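Local coordinates for protein cypemycin cysteine dehydrogenase (decarboxylating) (Streptomyces sp, PDB 6JDD) that catalyses the oxidative decarboxylation of the C-terminal cysteine of the cypemycin precursor peptide, using FAD, in linaridin biosynthesis, at residues W26-H29 with W30-F34; T45-A48 with S49-L52; L97-V100 with M101-A104. All coordinates share one frame; numbering follows the deposited sequence.

Contact 1. Residues W26-H29 with W30-F34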
loop_
_atom_site.group_PDB
_atom_site.type_symbol
_atom_site.label_atom_id
_atom_site.label_comp_id
_atom_site.label_asym_id
_atom_site.label_seq_id
_atom_site.Cartn_x
_atom_site.Cartn_y
_atom_site.Cartn_z
ATOM N N TRP A 26 -16.841 -30.727 2.464
ATOM C CA TRP A 26 -17.839 -31.799 2.190
ATOM C C TRP A 26 -17.855 -32.834 3.337
ATOM O O TRP A 26 -18.954 -33.137 3.859
ATOM C CB TRP A 26 -17.569 -32.444 0.827
ATOM C CG TRP A 26 -18.649 -33.372 0.388
ATOM C CD1 TRP A 26 -19.678 -33.081 -0.450
ATOM C CD2 TRP A 26 -18.817 -34.743 0.779
ATOM N NE1 TRP A 26 -20.466 -34.184 -0.621
ATOM C CE2 TRP A 26 -19.969 -35.215 0.122
ATOM C CE3 TRP A 26 -18.104 -35.611 1.605
ATOM C CZ2 TRP A 26 -20.438 -36.513 0.263
ATOM C CZ3 TRP A 26 -18.554 -36.909 1.739
ATOM C CH2 TRP A 26 -19.700 -37.349 1.069
ATOM N N TRP A 27 -16.692 -33.348 3.731
ATOM C CA TRP A 27 -16.570 -34.317 4.854
ATOM C C TRP A 27 -16.974 -33.709 6.200
ATOM O O TRP A 27 -17.587 -34.409 6.996
ATOM C CB TRP A 27 -15.150 -34.853 4.914
ATOM C CG TRP A 27 -14.935 -35.858 3.847
ATOM C CD1 TRP A 27 -14.261 -35.700 2.674
ATOM C CD2 TRP A 27 -15.505 -37.166 3.828
ATOM N NE1 TRP A 27 -14.331 -36.847 1.932
ATOM C CE2 TRP A 27 -15.089 -37.770 2.623
ATOM C CE3 TRP A 27 -16.308 -37.877 4.714
ATOM C CZ2 TRP A 27 -15.439 -39.081 2.293
ATOM C CZ3 TRP A 27 -16.672 -39.165 4.374
ATOM C CH2 TRP A 27 -16.232 -39.761 3.183
ATOM N N ILE A 28 -16.605 -32.470 6.493
ATOM C CA ILE A 28 -17.088 -31.782 7.729
ATOM C C ILE A 28 -18.625 -31.716 7.677
ATOM O O ILE A 28 -19.264 -32.058 8.686
ATOM C CB ILE A 28 -16.472 -30.381 7.908
ATOM C CG1 ILE A 28 -14.941 -30.418 7.992
ATOM C CG2 ILE A 28 -17.094 -29.678 9.121
ATOM C CD1 ILE A 28 -14.415 -31.128 9.199
ATOM N N HIS A 29 -19.212 -31.307 6.549
ATOM C CA HIS A 29 -20.682 -31.257 6.382
ATOM C C HIS A 29 -21.264 -32.648 6.658
ATOM O O HIS A 29 -22.204 -32.729 7.444
ATOM C CB HIS A 29 -21.030 -30.733 4.996
ATOM C CG HIS A 29 -22.499 -30.726 4.736
ATOM N ND1 HIS A 29 -23.355 -29.884 5.438
ATOM C CD2 HIS A 29 -23.255 -31.446 3.879
ATOM C CE1 HIS A 29 -24.566 -30.082 5.013
ATOM N NE2 HIS A 29 -24.532 -31.029 4.060
ATOM N N TRP A 30 -20.701 -33.696 6.051
ATOM C CA TRP A 30 -21.089 -35.122 6.284
ATOM C C TRP A 30 -21.071 -35.465 7.787
ATOM O O TRP A 30 -22.106 -35.928 8.336
ATOM C CB TRP A 30 -20.188 -36.085 5.495
ATOM C CG TRP A 30 -20.401 -37.538 5.800
ATOM C CD1 TRP A 30 -21.248 -38.393 5.152
ATOM C CD2 TRP A 30 -19.750 -38.323 6.823
ATOM N NE1 TRP A 30 -21.183 -39.636 5.713
ATOM C CE2 TRP A 30 -20.285 -39.625 6.744
ATOM C CE3 TRP A 30 -18.781 -38.054 7.796
ATOM C CZ2 TRP A 30 -19.876 -40.651 7.595
ATOM C CZ3 TRP A 30 -18.391 -39.060 8.651
ATOM C CH2 TRP A 30 -18.931 -40.343 8.547
ATOM N N LEU A 31 -19.946 -35.233 8.450
ATOM C CA LEU A 31 -19.823 -35.537 9.893
ATOM C C LEU A 31 -20.863 -34.735 10.697
ATOM O O LEU A 31 -21.444 -35.301 11.608
ATOM C CB LEU A 31 -18.391 -35.224 10.323
ATOM C CG LEU A 31 -18.062 -35.496 11.787
ATOM C CD1 LEU A 31 -18.272 -36.961 12.131
ATOM C CD2 LEU A 31 -16.646 -35.057 12.076
ATOM N N ARG A 32 -21.150 -33.483 10.357
ATOM C CA ARG A 32 -22.158 -32.672 11.113
ATOM C C ARG A 32 -23.565 -33.275 10.959
ATOM O O ARG A 32 -24.318 -33.199 11.914
ATOM C CB ARG A 32 -22.103 -31.213 10.653
ATOM C CG ARG A 32 -20.739 -30.567 10.861
ATOM C CD ARG A 32 -20.541 -29.995 12.234
ATOM N NE ARG A 32 -21.431 -28.866 12.378
ATOM C CZ ARG A 32 -22.607 -28.883 12.979
ATOM N NH1 ARG A 32 -23.078 -29.986 13.543
ATOM N NH2 ARG A 32 -23.297 -27.767 13.033
ATOM N N GLU A 33 -23.922 -33.823 9.798
ATOM C CA GLU A 33 -25.264 -34.418 9.554
ATOM C C GLU A 33 -25.307 -35.822 10.158
ATOM O O GLU A 33 -26.285 -36.151 10.847
ATOM C CB GLU A 33 -25.604 -34.485 8.058
ATOM C CG GLU A 33 -25.689 -33.121 7.383
ATOM C CD GLU A 33 -26.967 -32.321 7.621
ATOM O OE1 GLU A 33 -27.588 -31.901 6.605
ATOM O OE2 GLU A 33 -27.335 -32.094 8.807
ATOM N N PHE A 34 -24.282 -36.625 9.901
ATOM C CA PHE A 34 -24.133 -37.973 10.497
ATOM C C PHE A 34 -24.206 -37.908 12.037
ATOM O O PHE A 34 -24.759 -38.824 12.643
ATOM C CB PHE A 34 -22.827 -38.568 9.991
ATOM C CG PHE A 34 -22.572 -39.960 10.485
ATOM C CD1 PHE A 34 -23.417 -40.992 10.102
ATOM C CD2 PHE A 34 -21.510 -40.235 11.338
ATOM C CE1 PHE A 34 -23.200 -42.282 10.556
ATOM C CE2 PHE A 34 -21.291 -41.527 11.781
ATOM C CZ PHE A 34 -22.138 -42.544 11.390
#
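Trp30 N donates to Trp26 O at 2.9 Å, and the same i to i+4 pattern joins Leu31 to Trp27, Arg32 to Ile28 and Glu33 to His29, the regular bonding of helix 24-34, the crossover between strands 10-15 and 39-44. The polar ends of the side chains add little within the helix: Arg32 NE bonds to Leu60 O, and His29 NE2 stays 4.1 Å from Glu33 OE1. These last two residues meet instead by a CH-pi contact, with Glu33 CG over one face of the imidazole, 4.2 Å from the ring centroid. Replacing His29 by an alanine removes that face, which would probably leave Glu33 CG without its cover and its carboxylate freer to turn. Farther out, Trp26, Trp27 and Trp30 form an aromatic cluster. With CG opposite its backbone N (chi1 173°), Trp30 offers the face of its five-membered ring to the edge of Trp27, a T-shaped pair with planes 67° apart; Phe34 CB covers the opposite face. Trp26 is nearly parallel to Trp30 (13°) but slid aside. Trp26 also stacks on Trp26 of the second subunit and meets its Trp27, consistent with aromatic chemistry serving both helix and subunit interface.

Contact 2. Residues T45-A48 with S49-L52. With FAD (flavin-adenine dinucleotide), chain B.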
loop_
_atom_site.group_PDB
_atom_site.type_symbol
_atom_site.label_atom_id
_atom_site.label_comp_id
_atom_site.label_asym_id
_atom_site.label_seq_id
_atom_site.Cartn_x
_atom_site.Cartn_y
_atom_site.Cartn_z
ATOM N N THR A 45 -4.023 -24.845 8.034
ATOM C CA THR A 45 -2.668 -24.298 7.794
ATOM C C THR A 45 -2.792 -23.276 6.694
ATOM O O THR A 45 -3.670 -23.390 5.862
ATOM C CB THR A 45 -1.608 -25.324 7.379
ATOM O OG1 THR A 45 -1.861 -25.853 6.070
ATOM C CG2 THR A 45 -1.462 -26.431 8.398
ATOM N N PRO A 46 -1.901 -22.269 6.679
ATOM C CA PRO A 46 -1.843 -21.325 5.576
ATOM C C PRO A 46 -1.906 -22.078 4.220
ATOM O O PRO A 46 -2.662 -21.729 3.388
ATOM C CB PRO A 46 -0.514 -20.630 5.886
ATOM C CG PRO A 46 -0.475 -20.598 7.383
ATOM C CD PRO A 46 -0.921 -21.996 7.741
ATOM N N ALA A 47 -1.082 -23.105 4.041
ATOM C CA ALA A 47 -1.044 -23.858 2.774
ATOM C C ALA A 47 -2.457 -24.338 2.467
ATOM O O ALA A 47 -2.924 -24.178 1.352
ATOM C CB ALA A 47 -0.063 -25.002 2.861
ATOM N N ALA A 48 -3.127 -24.966 3.422
ATOM C CA ALA A 48 -4.462 -25.573 3.178
ATOM C C ALA A 48 -5.463 -24.473 2.812
ATOM O O ALA A 48 -6.436 -24.736 2.105
ATOM C CB ALA A 48 -4.921 -26.314 4.404
ATOM N N SER A 49 -5.232 -23.270 3.309
ATOM C CA SER A 49 -6.126 -22.106 3.105
ATOM C C SER A 49 -5.991 -21.633 1.655
ATOM O O SER A 49 -6.785 -20.843 1.289
ATOM C CB SER A 49 -5.859 -20.979 4.087
ATOM O OG SER A 49 -4.647 -20.281 3.751
ATOM N N ARG A 50 -5.065 -22.160 0.868
ATOM C CA ARG A 50 -4.999 -21.893 -0.594
ATOM C C ARG A 50 -5.901 -22.882 -1.324
ATOM O O ARG A 50 -6.056 -22.701 -2.520
ATOM C CB ARG A 50 -3.571 -22.045 -1.158
ATOM C CG ARG A 50 -2.550 -21.022 -0.652
ATOM C CD ARG A 50 -1.123 -21.244 -1.198
ATOM N NE ARG A 50 -0.410 -22.481 -0.788
ATOM C CZ ARG A 50 0.842 -22.564 -0.255
ATOM N NH1 ARG A 50 1.571 -21.482 -0.040
ATOM N NH2 ARG A 50 1.372 -23.743 0.076
ATOM N N PHE A 51 -6.374 -23.939 -0.650
ATOM C CA PHE A 51 -7.173 -25.012 -1.303
ATOM C C PHE A 51 -8.604 -25.054 -0.775
ATOM O O PHE A 51 -9.451 -25.705 -1.408
ATOM C CB PHE A 51 -6.491 -26.367 -1.163
ATOM C CG PHE A 51 -5.166 -26.451 -1.886
ATOM C CD1 PHE A 51 -5.025 -25.985 -3.189
ATOM C CD2 PHE A 51 -4.050 -26.996 -1.257
ATOM C CE1 PHE A 51 -3.804 -26.072 -3.839
ATOM C CE2 PHE A 51 -2.823 -27.059 -1.893
ATOM C CZ PHE A 51 -2.705 -26.597 -3.182
ATOM N N LEU A 52 -8.864 -24.373 0.334
ATOM C CA LEU A 52 -10.246 -24.219 0.834
ATOM C C LEU A 52 -10.425 -22.830 1.440
ATOM O O LEU A 52 -9.448 -22.097 1.525
ATOM C CB LEU A 52 -10.571 -25.337 1.816
ATOM C CG LEU A 52 -9.731 -25.407 3.075
ATOM C CD1 LEU A 52 -9.994 -24.224 3.975
ATOM C CD2 LEU A 52 -10.071 -26.677 3.826
HETATM P PA FAD B . 2.163 -25.026 6.595
HETATM O O1A FAD B . 1.832 -24.419 7.919
HETATM O O2A FAD B . 1.558 -24.427 5.370
HETATM O O5B FAD B . 3.758 -25.089 6.424
HETATM C C5B FAD B . 4.431 -23.975 5.787
HETATM C C4B FAD B . 5.874 -23.947 6.227
HETATM O O4B FAD B . 6.211 -22.607 6.670
HETATM C C3B FAD B . 6.239 -24.874 7.395
HETATM O O3B FAD B . 7.545 -25.414 7.236
HETATM C C2B FAD B . 6.162 -23.934 8.601
HETATM O O2B FAD B . 6.957 -24.368 9.684
HETATM C C1B FAD B . 6.692 -22.640 7.994
HETATM N N9A FAD B . 6.228 -21.439 8.678
HETATM C C8A FAD B . 5.926 -21.296 10.009
HETATM N N7A FAD B . 5.533 -20.079 10.309
HETATM C C5A FAD B . 5.582 -19.386 9.105
HETATM C C6A FAD B . 5.286 -18.054 8.758
HETATM N N6A FAD B . 4.864 -17.139 9.626
HETATM N N1A FAD B . 5.446 -17.699 7.461
HETATM C C2A FAD B . 5.872 -18.624 6.590
HETATM N N3A FAD B . 6.179 -19.902 6.801
HETATM C C4A FAD B . 6.010 -20.220 8.095
HETATM N N1 FAD B . 2.097 -32.221 -0.046
HETATM C C2 FAD B . 1.789 -33.440 0.454
HETATM O O2 FAD B . 2.425 -33.917 1.396
HETATM N N3 FAD B . 0.776 -34.191 -0.053
HETATM C C4 FAD B . 0.005 -33.758 -1.103
HETATM O O4 FAD B . -0.896 -34.466 -1.528
HETATM C C4X FAD B . 0.294 -32.493 -1.651
HETATM N N5 FAD B . -0.431 -32.064 -2.652
HETATM C C5X FAD B . -0.131 -30.830 -3.167
HETATM C C6 FAD B . -0.900 -30.352 -4.242
HETATM C C7 FAD B . -0.655 -29.125 -4.809
HETATM C C7M FAD B . -1.499 -28.644 -5.961
HETATM C C8 FAD B . 0.395 -28.320 -4.301
HETATM C C8M FAD B . 0.682 -26.970 -4.905
HETATM C C9 FAD B . 1.156 -28.778 -3.245
HETATM C C9A FAD B . 0.913 -30.032 -2.659
HETATM N N10 FAD B . 1.663 -30.524 -1.592
HETATM C C10 FAD B . 1.383 -31.765 -1.053
HETATM C "C1'" FAD B . 2.763 -29.717 -1.036
HETATM C "C2'" FAD B . 2.359 -29.008 0.243
HETATM O "O2'" FAD B . 1.359 -28.034 -0.042
HETATM C "C3'" FAD B . 3.563 -28.322 0.894
HETATM O "O3'" FAD B . 4.467 -29.312 1.374
HETATM C "C4'" FAD B . 3.189 -27.384 2.043
HETATM O "O4'" FAD B . 4.370 -26.775 2.569
HETATM C "C5'" FAD B . 2.456 -28.097 3.156
HETATM O "O5'" FAD B . 2.299 -27.198 4.287
HETATM P P FAD B . 1.348 -27.628 5.505
HETATM O O1P FAD B . 1.721 -29.009 5.930
HETATM O O2P FAD B . -0.067 -27.349 5.119
HETATM O O3P FAD B . 1.799 -26.587 6.639
#
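Arg50 lays one face of its guanidinium against Ala47, whose CA stands 3.4 Å above the plane and toward the rim. The chain reaches there by running extended through chi2 and then bending at chi3 (-66°), which sets the edge of the guanidinium near FAD O2', an atom close to the group's plane. NH1 forms a salt bridge with Asp71 of a third subunit. The second flat group, the ring of Phe51, has the flavin methyl C8M at its edge and in its plane, while its CZ approaches FAD C7 at 3.6 Å; on the protein side, its CD2 lies 4.0 Å from Ala47 O.

Tight turning of the backbone brings these groups together. Arg50 N bonds to Ala47 O at 3.0 Å, lying well above the carbonyl plane, and Phe51 N reaches Ala48 O in similar fashion; Ser49 N, by contrast, meets Thr45 O nearly along the C=O axis. At the start of the turn Thr45 OG1 does double duty: it accepts from Ala48 N at 3.1 Å, an ST motif, and donates to FAD O2P. Ala47 N adds a bond of 3.2 Å to FAD O2A, so both phosphates of the cofactor are held.

The turn, part of the FAD pocket, links strand 39-44 to helix 54-60. Thr45 is backbone-bonded to Val15 at the end of the adjacent strand 10-15, and Ala48 and Leu52 pack on the same valine.

Contact 3. Residues L97-V100 with M101-A104. With FAD (flavin-adenine dinucleotide), chain B.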
loop_
_atom_site.group_PDB
_atom_site.type_symbol
_atom_site.label_atom_id
_atom_site.label_comp_id
_atom_site.label_asym_id
_atom_site.label_seq_id
_atom_site.Cartn_x
_atom_site.Cartn_y
_atom_site.Cartn_z
ATOM N N LEU A 97 3.103 -34.780 3.839
ATOM C CA LEU A 97 4.472 -35.283 4.145
ATOM C C LEU A 97 5.150 -34.321 5.113
ATOM O O LEU A 97 5.586 -34.797 6.161
ATOM C CB LEU A 97 5.217 -35.415 2.819
ATOM C CG LEU A 97 6.687 -35.813 2.887
ATOM C CD1 LEU A 97 6.915 -36.936 3.864
ATOM C CD2 LEU A 97 7.166 -36.244 1.528
ATOM N N ASP A 98 5.094 -33.015 4.824
ATOM C CA ASP A 98 5.823 -32.029 5.623
ATOM C C ASP A 98 5.199 -31.936 7.020
ATOM O O ASP A 98 5.938 -31.716 7.977
ATOM C CB ASP A 98 5.923 -30.680 4.919
ATOM C CG ASP A 98 7.054 -29.881 5.532
ATOM O OD1 ASP A 98 8.210 -30.328 5.404
ATOM O OD2 ASP A 98 6.762 -28.848 6.182
ATOM N N THR A 99 3.898 -32.019 7.139
ATOM C CA THR A 99 3.273 -31.855 8.481
ATOM C C THR A 99 3.753 -33.045 9.319
ATOM O O THR A 99 4.132 -32.851 10.490
ATOM C CB THR A 99 1.739 -31.659 8.446
ATOM O OG1 THR A 99 1.329 -30.302 8.211
ATOM C CG2 THR A 99 1.108 -32.065 9.761
ATOM N N VAL A 100 3.783 -34.228 8.715
ATOM C CA VAL A 100 4.201 -35.465 9.427
ATOM C C VAL A 100 5.689 -35.425 9.780
ATOM O O VAL A 100 5.995 -35.791 10.884
ATOM C CB VAL A 100 3.811 -36.689 8.612
ATOM C CG1 VAL A 100 4.355 -37.952 9.240
ATOM C CG2 VAL A 100 2.302 -36.731 8.531
ATOM N N MET A 101 6.557 -34.933 8.894
ATOM C CA MET A 101 7.974 -34.723 9.243
ATOM C C MET A 101 8.104 -33.761 10.454
ATOM O O MET A 101 8.836 -34.061 11.384
ATOM C CB MET A 101 8.770 -34.213 8.043
ATOM C CG MET A 101 8.793 -35.122 6.852
ATOM S SD MET A 101 9.551 -36.784 7.143
ATOM C CE MET A 101 8.123 -37.717 7.718
ATOM N N ARG A 102 7.381 -32.637 10.414
ATOM C CA ARG A 102 7.434 -31.629 11.509
ATOM C C ARG A 102 6.988 -32.265 12.832
ATOM O O ARG A 102 7.594 -31.947 13.874
ATOM C CB ARG A 102 6.560 -30.419 11.162
ATOM C CG ARG A 102 7.198 -29.456 10.170
ATOM C CD ARG A 102 6.673 -28.041 10.319
ATOM N NE ARG A 102 5.316 -27.895 9.812
ATOM C CZ ARG A 102 4.362 -27.187 10.407
ATOM N NH1 ARG A 102 4.616 -26.554 11.538
ATOM N NH2 ARG A 102 3.158 -27.116 9.867
ATOM N N LEU A 103 5.967 -33.127 12.780
ATOM C CA LEU A 103 5.420 -33.799 13.979
ATOM C C LEU A 103 6.455 -34.795 14.521
ATOM O O LEU A 103 6.760 -34.773 15.693
ATOM C CB LEU A 103 4.126 -34.486 13.549
ATOM C CG LEU A 103 3.321 -35.093 14.672
ATOM C CD1 LEU A 103 2.935 -34.048 15.733
ATOM C CD2 LEU A 103 2.112 -35.759 14.053
ATOM N N ALA A 104 7.005 -35.603 13.630
ATOM C CA ALA A 104 8.060 -36.593 13.907
ATOM C C ALA A 104 9.309 -35.924 14.469
ATOM O O ALA A 104 10.132 -36.628 15.014
ATOM C CB ALA A 104 8.410 -37.320 12.637
HETATM P PA FAD B . 2.163 -25.026 6.595
HETATM O O1A FAD B . 1.832 -24.419 7.919
HETATM O O2A FAD B . 1.558 -24.427 5.370
HETATM O O5B FAD B . 3.758 -25.089 6.424
HETATM C C5B FAD B . 4.431 -23.975 5.787
HETATM C C4B FAD B . 5.874 -23.947 6.227
HETATM O O4B FAD B . 6.211 -22.607 6.670
HETATM C C3B FAD B . 6.239 -24.874 7.395
HETATM O O3B FAD B . 7.545 -25.414 7.236
HETATM C C2B FAD B . 6.162 -23.934 8.601
HETATM O O2B FAD B . 6.957 -24.368 9.684
HETATM C C1B FAD B . 6.692 -22.640 7.994
HETATM N N9A FAD B . 6.228 -21.439 8.678
HETATM C C8A FAD B . 5.926 -21.296 10.009
HETATM N N7A FAD B . 5.533 -20.079 10.309
HETATM C C5A FAD B . 5.582 -19.386 9.105
HETATM C C6A FAD B . 5.286 -18.054 8.758
HETATM N N6A FAD B . 4.864 -17.139 9.626
HETATM N N1A FAD B . 5.446 -17.699 7.461
HETATM C C2A FAD B . 5.872 -18.624 6.590
HETATM N N3A FAD B . 6.179 -19.902 6.801
HETATM C C4A FAD B . 6.010 -20.220 8.095
HETATM N N1 FAD B . 2.097 -32.221 -0.046
HETATM C C2 FAD B . 1.789 -33.440 0.454
HETATM O O2 FAD B . 2.425 -33.917 1.396
HETATM N N3 FAD B . 0.776 -34.191 -0.053
HETATM C C4 FAD B . 0.005 -33.758 -1.103
HETATM O O4 FAD B . -0.896 -34.466 -1.528
HETATM C C4X FAD B . 0.294 -32.493 -1.651
HETATM N N5 FAD B . -0.431 -32.064 -2.652
HETATM C C5X FAD B . -0.131 -30.830 -3.167
HETATM C C6 FAD B . -0.900 -30.352 -4.242
HETATM C C7 FAD B . -0.655 -29.125 -4.809
HETATM C C7M FAD B . -1.499 -28.644 -5.961
HETATM C C8 FAD B . 0.395 -28.320 -4.301
HETATM C C8M FAD B . 0.682 -26.970 -4.905
HETATM C C9 FAD B . 1.156 -28.778 -3.245
HETATM C C9A FAD B . 0.913 -30.032 -2.659
HETATM N N10 FAD B . 1.663 -30.524 -1.592
HETATM C C10 FAD B . 1.383 -31.765 -1.053
HETATM C "C1'" FAD B . 2.763 -29.717 -1.036
HETATM C "C2'" FAD B . 2.359 -29.008 0.243
HETATM O "O2'" FAD B . 1.359 -28.034 -0.042
HETATM C "C3'" FAD B . 3.563 -28.322 0.894
HETATM O "O3'" FAD B . 4.467 -29.312 1.374
HETATM C "C4'" FAD B . 3.189 -27.384 2.043
HETATM O "O4'" FAD B . 4.370 -26.775 2.569
HETATM C "C5'" FAD B . 2.456 -28.097 3.156
HETATM O "O5'" FAD B . 2.299 -27.198 4.287
HETATM P P FAD B . 1.348 -27.628 5.505
HETATM O O1P FAD B . 1.721 -29.009 5.930
HETATM O O2P FAD B . -0.067 -27.349 5.119
HETATM O O3P FAD B . 1.799 -26.587 6.639
HETATM O O HOH W 1 4.274 -28.412 7.200
#
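Helix 97-104, which follows strand 90-95 of the parallel sheet, forms one wall of the FAD pocket with its opening turns; here Asp98 and Arg102, one turn apart, flank the FAD together with Leu97 and Thr99. Leu97 N donates to the flavin carbonyl oxygen O2 of FAD at 2.7 Å, a fairly straight bond (158°). Two residues on, Thr99 OG1 donates to FAD O1P, its hydroxyl set opposite the residue's carbonyl carbon and beside its backbone N (chi1 -84°).

Asp98 and Arg102 face each other without a salt bridge: OD2 and NE are 4.0 Å apart, with the carboxylate and guanidinium planes 27° from parallel. A water joins them, 2.7 Å from Asp98 OD2 and in the plane of the guanidinium at its edge, where it accepts from Arg102 NE; the same water lies 2.9 Å from FAD O1P, also within bonding reach. One face of the guanidinium is covered by the adenosine ribose, whose C2B lies 4.1 Å above its centre, and NH2 comes within 3.5 Å of the bridging oxygen O3P. Each charge has a firmer partner elsewhere, Arg102 NH1 with Asp109 and Asp98 OD1 with Arg107 of the third subunit.

Along the helix Met101 N bonds to Leu97 O in the carbonyl plane, and the three i to i+4 bonds after it complete the turns. On the side away from the phosphates, Met101 curls back so that its CG meets Leu97 CD1 at 4.0 Å and its CE nears Val100 CG1; Met101 and Leu97 both pack on Val136 of helix 134-142.

Chemically, the helix start gives neutral donors, and a buried, paired arginine one turn on from Asp98 adds a positive charge that probably helps to balance the negative pyrophosphate.

How the contacts relate
Contacts 2 and 3 work on the same FAD, whereas contact 1 lies on a partly buried helix away from the cofactor. The centres of contacts 2 and 3 are about 16 Å apart and their nearest atoms about 5 Å; they do not touch, yet the cofactor binds to both, the phosphate carrying O1P and O2P receiving a threonine hydroxyl from each. Contact 1 lies about 26 Å from contact 3, centre to centre, on the other side of the chain's centre, and about 19 Å from contact 2; the side chain of His29 remains about 11 Å from a bound FAD. Contacts 1 and 2 touch the second subunit, contact 2 more lightly, and contacts 2 and 3 engage the third.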